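Local coordinates for protein HNH endonuclease (Geobacter metallireducens, PDB 4H9D) that probably nicks DNA as a manganese-dependent HNH endonuclease and binds a zinc ion through four cysteines, at residues Glu18-Leu23 / Leu50-Leu55; Cys38-Glu43 / Val86-Tyr91. One frame throughout, in Å; residues are numbered along the deposited sequence.

Contact 1: Glu18-Leu23 / Leu50-Leu55; sequences EKAREL and LTMDHL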
# COMPACT_ATOMS: atom_id res chain seq x y z
N GLU A 18 -2.25 20.00 14.62
CA GLU A 18 -3.09 21.10 15.04
C GLU A 18 -2.51 22.39 14.49
O GLU A 18 -3.24 23.21 13.94
CB GLU A 18 -3.17 21.18 16.55
CG GLU A 18 -4.26 20.34 17.17
CD GLU A 18 -4.30 20.48 18.69
OE1 GLU A 18 -4.42 21.63 19.18
OE2 GLU A 18 -4.20 19.44 19.38
N LYS A 19 -1.21 22.58 14.65
CA LYS A 19 -0.57 23.78 14.13
C LYS A 19 -0.79 23.81 12.61
O LYS A 19 -0.90 24.88 12.01
CB LYS A 19 0.92 23.76 14.44
CG LYS A 19 1.23 23.84 15.93
CD LYS A 19 2.65 23.44 16.20
CE LYS A 19 3.60 24.25 15.34
NZ LYS A 19 4.80 23.46 14.95
N ALA A 20 -0.87 22.63 11.99
CA ALA A 20 -1.10 22.56 10.55
C ALA A 20 -2.49 23.10 10.24
O ALA A 20 -2.66 23.97 9.36
CB ALA A 20 -0.97 21.13 10.07
N ARG A 21 -3.49 22.59 10.95
CA ARG A 21 -4.87 23.01 10.77
C ARG A 21 -5.00 24.52 10.92
O ARG A 21 -5.84 25.16 10.29
CB ARG A 21 -5.76 22.33 11.80
CG ARG A 21 -6.08 20.88 11.48
CD ARG A 21 -6.62 20.18 12.72
NE ARG A 21 -7.38 21.09 13.58
CZ ARG A 21 -7.65 20.86 14.87
NH1 ARG A 21 -7.23 19.74 15.45
NH2 ARG A 21 -8.32 21.76 15.57
N GLU A 22 -4.17 25.10 11.78
CA GLU A 22 -4.20 26.53 12.01
C GLU A 22 -3.46 27.22 10.89
O GLU A 22 -3.84 28.30 10.45
CB GLU A 22 -3.50 26.86 13.33
CG GLU A 22 -3.73 28.26 13.85
CD GLU A 22 -5.09 28.42 14.50
OE1 GLU A 22 -5.61 27.41 15.04
OE2 GLU A 22 -5.64 29.54 14.49
N LEU A 23 -2.38 26.61 10.43
CA LEU A 23 -1.56 27.20 9.38
C LEU A 23 -2.31 27.17 8.07
O LEU A 23 -2.13 28.04 7.22
CB LEU A 23 -0.23 26.45 9.25
CG LEU A 23 0.86 26.98 8.30
CD1 LEU A 23 1.22 28.41 8.62
CD2 LEU A 23 2.08 26.09 8.42
N LEU A 50 -5.59 21.89 -4.72
CA LEU A 50 -4.32 21.80 -4.00
C LEU A 50 -4.54 21.38 -2.55
O LEU A 50 -5.60 21.63 -1.98
CB LEU A 50 -3.59 23.14 -4.01
CG LEU A 50 -3.21 23.71 -5.37
CD1 LEU A 50 -2.32 24.91 -5.13
CD2 LEU A 50 -2.51 22.67 -6.22
N THR A 51 -3.52 20.75 -1.97
CA THR A 51 -3.57 20.31 -0.58
C THR A 51 -2.27 20.74 0.07
O THR A 51 -1.32 21.11 -0.60
CB THR A 51 -3.67 18.79 -0.46
OG1 THR A 51 -4.64 18.30 -1.39
CG2 THR A 51 -4.11 18.41 0.96
N MSE A 52 -2.24 20.71 1.39
CA MSE A 52 -1.03 21.09 2.08
C MSE A 52 -0.20 19.85 2.30
O MSE A 52 -0.70 18.83 2.76
CB MSE A 52 -1.36 21.70 3.43
CG MSE A 52 -0.14 22.01 4.23
SE MSE A 52 -0.64 22.87 5.86
CE MSE A 52 -1.46 21.35 6.71
N ASP A 53 1.08 19.93 1.95
CA ASP A 53 1.95 18.79 2.16
C ASP A 53 3.18 19.23 2.93
O ASP A 53 3.60 20.39 2.84
CB ASP A 53 2.37 18.16 0.83
CG ASP A 53 3.16 16.87 1.00
OD1 ASP A 53 2.91 16.13 1.98
OD2 ASP A 53 4.02 16.58 0.14
N HIS A 54 3.71 18.33 3.74
CA HIS A 54 4.92 18.62 4.50
C HIS A 54 6.06 17.96 3.75
O HIS A 54 6.02 16.76 3.49
CB HIS A 54 4.85 18.04 5.90
CG HIS A 54 3.73 18.59 6.73
ND1 HIS A 54 2.42 18.21 6.55
CD2 HIS A 54 3.74 19.46 7.76
CE1 HIS A 54 1.67 18.82 7.45
NE2 HIS A 54 2.44 19.58 8.20
N LEU A 55 7.06 18.75 3.39
CA LEU A 55 8.21 18.22 2.68
C LEU A 55 8.71 17.06 3.52
O LEU A 55 8.84 15.93 3.04
CB LEU A 55 9.28 19.29 2.56
CG LEU A 55 8.97 20.38 1.56
CD1 LEU A 55 10.00 21.47 1.68
CD2 LEU A 55 8.95 19.79 0.16
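H54 NE2 and S64 OG share a hydrogen bond that reaches outside this pair of segments, and the same nitrogen approaches the methyl of A20. CB of A20 stands 4.2 Å from H54 NE2, at the edge of the imidazole and near its plane, so the ring presents its rim to the helix. With CG anti to its carbonyl carbon (chi1 -62°), the ring swings across from a CB that does not itself face the helix.

The fuller part of the contact is made by M52, a selenomethionine. Its chain runs extended through chi1 and chi2, then bends at chi3 (70°), which turns the terminal methyl toward A20: M52 CE lies 3.4 Å from A20 CB. The same methyl comes to 3.9 Å from the carbonyl oxygen A20 O, a van der Waals approach to the helix backbone. A20 CB thus meets the methyl of M52 on one flank and the rim of H54 on another, while M52 CE and H54 CE1 lie 4.1 Å apart beside each other. L23, one turn further on, only skirts the group, with L23 CD2 4.9 Å from M52 SE. Contact across the two segments is therefore apolar, and the ring nitrogen nearest the helix, NE2, has its partner in S64.

D53 and H54 probably correspond to the Asp-His pair of the HNH signature. Strand 50-54 carries that pair antiparallel to strand 69-73, with backbone hydrogen bonds from T51 to A72 and from D53 to V70. M52 packs on W29 of helix 27-34 as well, and V69 of the partner strand touches L23, M52 and H54, so helix 10-24 lies against a core shared by the hairpin and helix 27-34.

Contact 2: Cys38-Glu43 / Val86-Tyr91; sequences CHYCGE and VEWEEY. With ZN (zinc ion), chain D.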
# COMPACT_ATOMS: atom_id res chain seq x y z
N CYS A 38 1.66 24.12 -8.10
CA CYS A 38 1.99 22.91 -7.35
C CYS A 38 3.50 22.88 -7.13
O CYS A 38 4.27 22.97 -8.08
CB CYS A 38 1.57 21.67 -8.14
SG CYS A 38 2.20 20.16 -7.42
N HIS A 39 3.91 22.75 -5.88
CA HIS A 39 5.33 22.78 -5.56
C HIS A 39 6.20 21.71 -6.20
O HIS A 39 7.37 21.96 -6.49
CB HIS A 39 5.52 22.73 -4.06
CG HIS A 39 6.94 22.87 -3.64
ND1 HIS A 39 7.69 21.81 -3.18
CD2 HIS A 39 7.77 23.94 -3.64
CE1 HIS A 39 8.92 22.21 -2.92
NE2 HIS A 39 9.00 23.51 -3.19
N TYR A 40 5.62 20.53 -6.44
CA TYR A 40 6.37 19.44 -7.03
C TYR A 40 6.44 19.51 -8.54
O TYR A 40 7.53 19.55 -9.11
CB TYR A 40 5.78 18.10 -6.57
CG TYR A 40 5.91 17.93 -5.07
CD1 TYR A 40 7.18 17.87 -4.46
CD2 TYR A 40 4.78 17.92 -4.24
CE1 TYR A 40 7.33 17.82 -3.07
CE2 TYR A 40 4.91 17.87 -2.83
CZ TYR A 40 6.19 17.82 -2.27
OH TYR A 40 6.35 17.78 -0.91
N CYS A 41 5.30 19.54 -9.22
CA CYS A 41 5.34 19.60 -10.68
C CYS A 41 5.33 21.00 -11.30
O CYS A 41 5.55 21.13 -12.50
CB CYS A 41 4.22 18.74 -11.28
SG CYS A 41 2.55 19.26 -10.89
N GLY A 42 5.09 22.03 -10.50
CA GLY A 42 5.10 23.39 -11.03
C GLY A 42 3.95 23.68 -11.98
O GLY A 42 3.92 24.74 -12.62
N GLU A 43 3.02 22.74 -12.10
CA GLU A 43 1.87 22.90 -12.97
C GLU A 43 0.88 23.81 -12.25
O GLU A 43 0.98 23.99 -11.04
CB GLU A 43 1.23 21.54 -13.22
CG GLU A 43 0.19 21.54 -14.30
CD GLU A 43 -0.32 20.15 -14.61
OE1 GLU A 43 0.50 19.20 -14.62
OE2 GLU A 43 -1.54 20.02 -14.87
N VAL A 86 13.48 6.71 -5.66
CA VAL A 86 13.99 6.65 -7.03
C VAL A 86 12.91 6.71 -8.09
O VAL A 86 13.17 7.16 -9.21
CB VAL A 86 14.82 5.38 -7.25
CG1 VAL A 86 16.28 5.66 -6.91
CG2 VAL A 86 14.29 4.24 -6.38
N GLU A 87 11.71 6.23 -7.77
CA GLU A 87 10.62 6.26 -8.72
C GLU A 87 10.13 7.71 -8.75
O GLU A 87 9.68 8.22 -9.78
CB GLU A 87 9.47 5.34 -8.28
CG GLU A 87 9.84 3.86 -8.09
CD GLU A 87 8.64 2.97 -7.68
OE1 GLU A 87 7.96 3.28 -6.67
OE2 GLU A 87 8.39 1.95 -8.37
N TRP A 88 10.25 8.38 -7.60
CA TRP A 88 9.83 9.77 -7.47
C TRP A 88 10.70 10.64 -8.36
O TRP A 88 10.18 11.34 -9.24
CB TRP A 88 9.95 10.22 -6.02
CG TRP A 88 9.60 11.66 -5.79
CD1 TRP A 88 10.44 12.65 -5.37
CD2 TRP A 88 8.31 12.28 -5.96
NE1 TRP A 88 9.76 13.85 -5.27
CE2 TRP A 88 8.46 13.65 -5.63
CE3 TRP A 88 7.06 11.81 -6.37
CZ2 TRP A 88 7.39 14.54 -5.70
CZ3 TRP A 88 6.01 12.71 -6.43
CH2 TRP A 88 6.18 14.05 -6.09
N GLU A 89 12.01 10.60 -8.15
CA GLU A 89 12.93 11.38 -8.96
C GLU A 89 12.52 11.26 -10.42
O GLU A 89 12.18 12.24 -11.07
CB GLU A 89 14.36 10.89 -8.79
CG GLU A 89 15.27 11.82 -8.00
CD GLU A 89 14.90 11.89 -6.52
OE1 GLU A 89 13.75 12.24 -6.21
OE2 GLU A 89 15.78 11.60 -5.68
N GLU A 90 12.56 10.03 -10.92
CA GLU A 90 12.19 9.74 -12.30
C GLU A 90 10.82 10.32 -12.64
O GLU A 90 10.62 10.82 -13.76
CB GLU A 90 12.20 8.23 -12.55
CG GLU A 90 13.53 7.55 -12.24
CD GLU A 90 13.59 6.10 -12.70
OE1 GLU A 90 12.67 5.32 -12.35
OE2 GLU A 90 14.55 5.73 -13.41
N TYR A 91 9.89 10.24 -11.70
CA TYR A 91 8.55 10.79 -11.91
C TYR A 91 8.68 12.30 -12.17
O TYR A 91 8.08 12.84 -13.11
CB TYR A 91 7.67 10.56 -10.68
CG TYR A 91 6.40 11.38 -10.67
CD1 TYR A 91 5.35 11.10 -11.56
CD2 TYR A 91 6.25 12.46 -9.79
CE1 TYR A 91 4.18 11.88 -11.57
CE2 TYR A 91 5.10 13.25 -9.80
CZ TYR A 91 4.07 12.96 -10.70
OH TYR A 91 2.95 13.77 -10.74
ZN ZN D . 1.84 18.39 -8.87
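Y40 meets W88 just where the chain makes a zinc knuckle, the C38-x-x-C41 half of the Cys4 site in this His-Me finger nuclease. The packed part is a T-shaped aromatic pair. The edge of the W88 six-membered ring is turned toward the face of Y40, with the planes at 80° and the centroids 5.4 Å apart. The approach is off-centre, aimed at the root of the tyrosine: W88 CZ2 lies 3.6 Å from Y40 CD1, and W88 CH2 is 4.0 Å from Y40 CG. W88 has its CG anti to the backbone N (chi1 177°), which sends the indole out from helix 85-92 with its benzo corner foremost. On the other face of the Y40 ring, offset toward its rim, sits H39 ND1.

Away from this pair the fit is loose. C41 CB and Y91 OH stay 5.2 Å apart, and the phenol hydroxyl bonds instead to E75. The backs of the knuckle (G42, E43) and of the helix (E89, E90) are exposed. E87, also turned from the knuckle, forms a salt bridge with R35 of the second subunit. Helix 85-92 is therefore held to the metal-binding loop mainly by one tryptophan edge.

The zinc ion fixes the loop from within. C38 and C41 supply two sulfur ligands, and C73 and C76 complete the set; Y40 also packs on C76, joining the aromatic pair to the other half of the site. G42, at positive phi, ends the turn, its N bonded to C38 O. Two weak N-H bonds, from Y40 N and C41 N, may steady the C38 thiolate: C41 N points at C38 SG over 3.6 Å, nearly straight at 165°, and Y40 N reaches it at a more bent angle.

How the contacts relate
From the N terminus, helix 10-24 supplies the first half of contact 1, helix 27-34 follows, and the chain then enters the zinc knuckle, the first half of contact 2. Strand 50-54 closes contact 1 over 26 intervening residues. After strand 69-73 and helix 74-82, helix 85-92 closes contact 2 over 42. The two loops cross, since 38-43 falls inside the first and 50-55 inside the second. Contact 1 ties the N-terminal helix to the hairpin; contact 2 ties the C-terminal helix to the metal site. Their centres are 19 Å apart, yet they touch: D53 OD2 and Y40 OH, 2.8 Å apart, probably share a hydrogen bond.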